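Protein Niban 2 (Homo sapiens, PDB 7CTP) may suppress apoptosis and promote melanoma cell invasion, the chain here being the larger part of a longer protein and including its PH domain. Local coordinates at residues Arg13-Ala17 with Ala273-Met277; Glu26-Phe30 with Met214-Lys219. One frame throughout, in Å; residues are numbered along the deposited sequence.

Contact 1: residues Arg13-Ala17 with Ala273-Met277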
loop_
_atom_site.group_PDB
_atom_site.type_symbol
_atom_site.label_atom_id
_atom_site.label_comp_id
_atom_site.label_asym_id
_atom_site.label_seq_id
_atom_site.Cartn_x
_atom_site.Cartn_y
_atom_site.Cartn_z
ATOM N N ARG A 13 25.212 -1.799 -18.729
ATOM C CA ARG A 13 24.803 -1.043 -17.552
ATOM C C ARG A 13 24.712 0.445 -17.862
ATOM O O ARG A 13 23.805 1.127 -17.379
ATOM C CB ARG A 13 25.754 -1.313 -16.389
ATOM C CG ARG A 13 25.611 -2.737 -15.849
ATOM C CD ARG A 13 26.487 -2.949 -14.619
ATOM N NE ARG A 13 26.301 -4.282 -14.047
ATOM C CZ ARG A 13 25.571 -4.543 -12.962
ATOM N NH1 ARG A 13 24.961 -3.553 -12.321
ATOM N NH2 ARG A 13 25.459 -5.793 -12.515
ATOM N N GLN A 14 25.609 0.966 -18.707
ATOM C CA GLN A 14 25.527 2.391 -19.028
ATOM C C GLN A 14 24.273 2.696 -19.844
ATOM O O GLN A 14 23.610 3.718 -19.623
ATOM C CB GLN A 14 26.783 2.844 -19.768
ATOM C CG GLN A 14 26.779 4.337 -20.131
ATOM C CD GLN A 14 26.629 5.235 -18.915
ATOM O OE1 GLN A 14 25.820 6.168 -18.911
ATOM N NE2 GLN A 14 27.411 4.963 -17.875
ATOM N N HIS A 15 23.920 1.808 -20.771
ATOM C CA HIS A 15 22.701 2.014 -21.545
ATOM C C HIS A 15 21.479 1.994 -20.634
ATOM O O HIS A 15 20.582 2.842 -20.754
ATOM C CB HIS A 15 22.582 0.944 -22.630
ATOM C CG HIS A 15 23.533 1.132 -23.774
ATOM N ND1 HIS A 15 23.674 2.332 -24.441
ATOM C CD2 HIS A 15 24.378 0.262 -24.381
ATOM C CE1 HIS A 15 24.571 2.195 -25.404
ATOM N NE2 HIS A 15 25.014 0.949 -25.389
ATOM N N ILE A 16 21.440 1.043 -19.695
ATOM C CA ILE A 16 20.303 0.964 -18.778
ATOM C C ILE A 16 20.224 2.222 -17.922
ATOM O O ILE A 16 19.141 2.781 -17.721
ATOM C CB ILE A 16 20.388 -0.301 -17.906
ATOM C CG1 ILE A 16 20.148 -1.557 -18.746
ATOM C CG2 ILE A 16 19.365 -0.212 -16.770
ATOM C CD1 ILE A 16 20.693 -2.820 -18.121
ATOM N N ALA A 17 21.370 2.704 -17.427
ATOM C CA ALA A 17 21.361 3.912 -16.605
ATOM C C ALA A 17 20.876 5.113 -17.401
ATOM O O ALA A 17 20.189 5.992 -16.860
ATOM C CB ALA A 17 22.750 4.189 -16.032
ATOM N N ALA A 273 19.580 -7.760 -10.467
ATOM C CA ALA A 273 20.733 -6.875 -10.590
ATOM C C ALA A 273 20.334 -5.528 -11.180
ATOM O O ALA A 273 20.791 -4.481 -10.708
ATOM C CB ALA A 273 21.825 -7.528 -11.438
ATOM N N VAL A 274 19.473 -5.536 -12.201
ATOM C CA VAL A 274 18.996 -4.278 -12.770
ATOM C C VAL A 274 18.135 -3.529 -11.762
ATOM O O VAL A 274 18.236 -2.302 -11.632
ATOM C CB VAL A 274 18.245 -4.533 -14.089
ATOM C CG1 VAL A 274 17.638 -3.224 -14.627
ATOM C CG2 VAL A 274 19.190 -5.146 -15.140
ATOM N N TYR A 275 17.285 -4.250 -11.024
ATOM C CA TYR A 275 16.466 -3.607 -10.000
ATOM C C TYR A 275 17.330 -2.859 -8.987
ATOM O O TYR A 275 17.003 -1.733 -8.600
ATOM C CB TYR A 275 15.589 -4.651 -9.295
ATOM C CG TYR A 275 14.724 -4.081 -8.181
ATOM C CD1 TYR A 275 13.502 -3.464 -8.459
ATOM C CD2 TYR A 275 15.138 -4.152 -6.849
ATOM C CE1 TYR A 275 12.708 -2.932 -7.431
ATOM C CE2 TYR A 275 14.366 -3.617 -5.823
ATOM C CZ TYR A 275 13.157 -3.013 -6.112
ATOM O OH TYR A 275 12.400 -2.496 -5.065
ATOM N N HIS A 276 18.441 -3.465 -8.551
ATOM C CA HIS A 276 19.331 -2.797 -7.593
ATOM C C HIS A 276 19.937 -1.522 -8.172
ATOM O O HIS A 276 20.006 -0.486 -7.496
ATOM C CB HIS A 276 20.447 -3.749 -7.160
ATOM C CG HIS A 276 21.637 -3.046 -6.574
ATOM N ND1 HIS A 276 21.697 -2.661 -5.250
ATOM C CD2 HIS A 276 22.797 -2.628 -7.140
ATOM C CE1 HIS A 276 22.847 -2.048 -5.021
ATOM N NE2 HIS A 276 23.531 -2.011 -6.152
ATOM N N MET A 277 20.414 -1.599 -9.419
ATOM C CA MET A 277 20.996 -0.449 -10.103
ATOM C C MET A 277 19.979 0.678 -10.237
ATOM O O MET A 277 20.277 1.852 -9.972
ATOM C CB MET A 277 21.463 -0.922 -11.478
ATOM C CG MET A 277 22.485 -0.113 -12.169
ATOM S SD MET A 277 22.636 -0.919 -13.782
ATOM C CE MET A 277 22.300 0.514 -14.784
HETATM O O HOH W 1 23.374 -4.429 -9.934
#
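Met-277 reaches across to the backbone of Arg-13 and the side chains of Ile-16 and Ala-17, the central contact of a helix-helix crossing between helix 10-48 and helix 260-337. The two local axes pass 11.1 Å apart at -52°, a wide separation that a long, flexible methionine can span. With its CG anti to the backbone N (chi1 -159°), Met-277 points its thioether at the other helix. A bend at the last torsion then lays Met-277 CE against the opposing helix turn, tightly, 3.1 Å from Arg-13 O. That oxygen already accepts the helical bond from Ala-17 N, so the methyl meets a satisfied carbonyl. Met-277 CE also packs 3.6 Å from Ile-16 CG2 and 3.9 Å from Ala-17 CB, where the small alanine lets the methyl come close to the backbone. Beside this, Ile-16 sends its longer branch to Val-274, CD1 to CG2 at 4.1 Å, the side chains crossing at about a right angle. These branched aliphatic residues suit a buried position, and Leu-8, with Met-241 and Leu-248 of helix 232-252, extends the cluster around them. Arg-13 borders it differently: its extended chain passes obliquely by the Met-277 sulfur, NH1 to SD 3.8 Å, and carries the guanidinium toward Ala-273. Farther out, Arg-13 NE is hydrogen-bonded to Leu-8 O, which helps fix the rotation of the group. A water in the guanidinium plane completes the link, accepting from Arg-13 NH1 at 3.0 Å and donating to Ala-273 O at 2.7 Å.

Contact 2: residues Glu26-Phe30 with Met214-Lys219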
loop_
_atom_site.group_PDB
_atom_site.type_symbol
_atom_site.label_atom_id
_atom_site.label_comp_id
_atom_site.label_asym_id
_atom_site.label_seq_id
_atom_site.Cartn_x
_atom_site.Cartn_y
_atom_site.Cartn_z
ATOM N N GLU A 26 11.578 12.563 -16.654
ATOM C CA GLU A 26 10.184 12.799 -17.012
ATOM C C GLU A 26 9.276 12.673 -15.796
ATOM O O GLU A 26 8.392 13.515 -15.584
ATOM C CB GLU A 26 9.737 11.850 -18.125
ATOM C CG GLU A 26 8.411 12.291 -18.762
ATOM C CD GLU A 26 7.864 11.307 -19.782
ATOM O OE1 GLU A 26 6.650 11.397 -20.090
ATOM O OE2 GLU A 26 8.639 10.451 -20.267
ATOM N N PHE A 27 9.484 11.634 -14.973
ATOM C CA PHE A 27 8.693 11.512 -13.752
ATOM C C PHE A 27 8.853 12.736 -12.857
ATOM O O PHE A 27 7.878 13.235 -12.282
ATOM C CB PHE A 27 9.076 10.271 -12.942
ATOM C CG PHE A 27 8.455 10.294 -11.562
ATOM C CD1 PHE A 27 7.122 9.955 -11.402
ATOM C CD2 PHE A 27 9.160 10.776 -10.462
ATOM C CE1 PHE A 27 6.521 10.024 -10.156
ATOM C CE2 PHE A 27 8.563 10.856 -9.212
ATOM C CZ PHE A 27 7.241 10.485 -9.060
ATOM N N LEU A 28 10.091 13.185 -12.659
ATOM C CA LEU A 28 10.312 14.258 -11.695
ATOM C C LEU A 28 9.694 15.575 -12.160
ATOM O O LEU A 28 9.358 16.423 -11.326
ATOM C CB LEU A 28 11.812 14.405 -11.432
ATOM C CG LEU A 28 12.339 13.183 -10.658
ATOM C CD1 LEU A 28 13.885 13.136 -10.680
ATOM C CD2 LEU A 28 11.793 13.152 -9.239
ATOM N N GLN A 29 9.534 15.762 -13.474
ATOM C CA GLN A 29 8.783 16.919 -13.968
ATOM C C GLN A 29 7.321 16.838 -13.549
ATOM O O GLN A 29 6.744 17.833 -13.093
ATOM C CB GLN A 29 8.901 17.028 -15.490
ATOM C CG GLN A 29 10.314 17.278 -15.991
ATOM C CD GLN A 29 10.415 17.260 -17.510
ATOM O OE1 GLN A 29 9.936 16.333 -18.174
ATOM N NE2 GLN A 29 11.041 18.287 -18.069
ATOM N N PHE A 30 6.705 15.657 -13.672
ATOM C CA PHE A 30 5.355 15.475 -13.134
ATOM C C PHE A 30 5.317 15.728 -11.632
ATOM O O PHE A 30 4.364 16.329 -11.114
ATOM C CB PHE A 30 4.840 14.061 -13.429
ATOM C CG PHE A 30 4.388 13.854 -14.849
ATOM C CD1 PHE A 30 3.162 14.340 -15.280
ATOM C CD2 PHE A 30 5.175 13.142 -15.743
ATOM C CE1 PHE A 30 2.741 14.135 -16.594
ATOM C CE2 PHE A 30 4.756 12.936 -17.059
ATOM C CZ PHE A 30 3.540 13.436 -17.478
ATOM N N MET A 214 -0.082 10.258 -13.072
ATOM C CA MET A 214 -0.043 11.109 -14.261
ATOM C C MET A 214 1.032 10.672 -15.236
ATOM O O MET A 214 0.836 10.753 -16.455
ATOM C CB MET A 214 0.174 12.583 -13.895
ATOM C CG MET A 214 -0.752 13.169 -12.860
ATOM S SD MET A 214 -2.443 13.359 -13.435
ATOM C CE MET A 214 -2.254 13.379 -15.208
ATOM N N TYR A 215 2.191 10.252 -14.723
ATOM C CA TYR A 215 3.218 9.702 -15.597
ATOM C C TYR A 215 2.704 8.465 -16.326
ATOM O O TYR A 215 2.853 8.343 -17.549
ATOM C CB TYR A 215 4.490 9.372 -14.809
ATOM C CG TYR A 215 5.561 8.730 -15.677
ATOM C CD1 TYR A 215 5.562 7.359 -15.921
ATOM C CD2 TYR A 215 6.538 9.499 -16.291
ATOM C CE1 TYR A 215 6.505 6.773 -16.731
ATOM C CE2 TYR A 215 7.502 8.907 -17.107
ATOM C CZ TYR A 215 7.470 7.551 -17.327
ATOM O OH TYR A 215 8.421 6.956 -18.140
ATOM N N ARG A 216 2.097 7.531 -15.587
ATOM C CA ARG A 216 1.585 6.317 -16.213
ATOM C C ARG A 216 0.498 6.641 -17.236
ATOM O O ARG A 216 0.473 6.055 -18.325
ATOM C CB ARG A 216 1.096 5.342 -15.136
ATOM C CG ARG A 216 2.272 4.704 -14.370
ATOM C CD ARG A 216 1.896 3.564 -13.427
ATOM N NE ARG A 216 1.822 2.255 -14.090
ATOM C CZ ARG A 216 0.675 1.621 -14.302
ATOM N NH1 ARG A 216 0.653 0.439 -14.898
ATOM N NH2 ARG A 216 -0.458 2.179 -13.897
ATOM N N GLN A 217 -0.374 7.606 -16.926
ATOM C CA GLN A 217 -1.390 8.031 -17.888
ATOM C C GLN A 217 -0.757 8.575 -19.163
ATOM O O GLN A 217 -1.300 8.396 -20.256
ATOM C CB GLN A 217 -2.304 9.081 -17.253
ATOM C CG GLN A 217 -3.377 8.494 -16.364
ATOM C CD GLN A 217 -4.210 9.543 -15.658
ATOM O OE1 GLN A 217 -4.825 9.260 -14.634
ATOM N NE2 GLN A 217 -4.217 10.766 -16.186
ATOM N N SER A 218 0.390 9.248 -19.047
ATOM C CA SER A 218 1.065 9.785 -20.224
ATOM C C SER A 218 1.650 8.682 -21.095
ATOM O O SER A 218 1.950 8.923 -22.271
ATOM C CB SER A 218 2.151 10.772 -19.795
ATOM O OG SER A 218 3.370 10.099 -19.520
ATOM N N LYS A 219 1.801 7.477 -20.546
ATOM C CA LYS A 219 2.196 6.289 -21.291
ATOM C C LYS A 219 0.997 5.422 -21.644
ATOM O O LYS A 219 1.160 4.235 -21.964
ATOM C CB LYS A 219 3.216 5.486 -20.481
ATOM C CG LYS A 219 4.368 6.338 -19.962
ATOM C CD LYS A 219 5.159 6.956 -21.106
ATOM C CE LYS A 219 6.311 7.806 -20.565
ATOM N NZ LYS A 219 6.946 8.651 -21.617
#
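Lys-219 NZ donates to Glu-26 OE2 at 2.8 Å, on the syn lone pair of that oxygen, and more weakly to OE1, so both carboxylate oxygens share one ammonium in a salt bridge. The two long chains come from opposite directions to meet. With CG anti to the backbone N (chi1 -166°), Glu-26 runs out extended across Tyr-215, its CD 3.6 Å from Tyr-215 CE2. Cut back to an alanine, this position is likely to leave the Lys-219 ammonium without its counter-charge and Tyr-215 CE2 without the packing of CG and CD. Beneath the charges the contact is aromatic and apolar. Tyr-215 CA sits over a face of the Phe-30 ring, 4.0 Å from its centroid, a CH-pi contact that a flat phenyl group suits well. Phe-30 CD1 packs on Met-214 CB at 3.7 Å, and its CZ on Ser-218 CB at 3.8 Å. Ser-218 is small enough for this place, and its OG bonds back to Tyr-215 O at 2.7 Å. The Tyr-215 hydroxyl is held by Glu-243, and Phe-27 meets Phe-208. Aromatic and apolar side chains thus fill a helix-helix crossing of helices 10-48 and 204-218, where the local axes of 26-30 and 214-218 run at 126°, with the salt bridge made just past the helix end.

How the contacts relate
Both contacts use helix 10-48, contact 1 near its start and contact 2 further along, with centres 21 Å apart and nearest atoms about 11 Å apart, so they do not touch. Along the chain the order is 13-17, 26-30, 214-219, 273-277: contact 2 pairs the two inner segments and contact 1 the two outer ones. The strands of the antiparallel sheet, from 70-77 to 169-173, lie in the chain between 26-30 and 214-219. Helix 10-48 is thus packed against two helices from later in the chain, 204-218 and 260-337, and helix 232-252 contributes side chains beside both contacts.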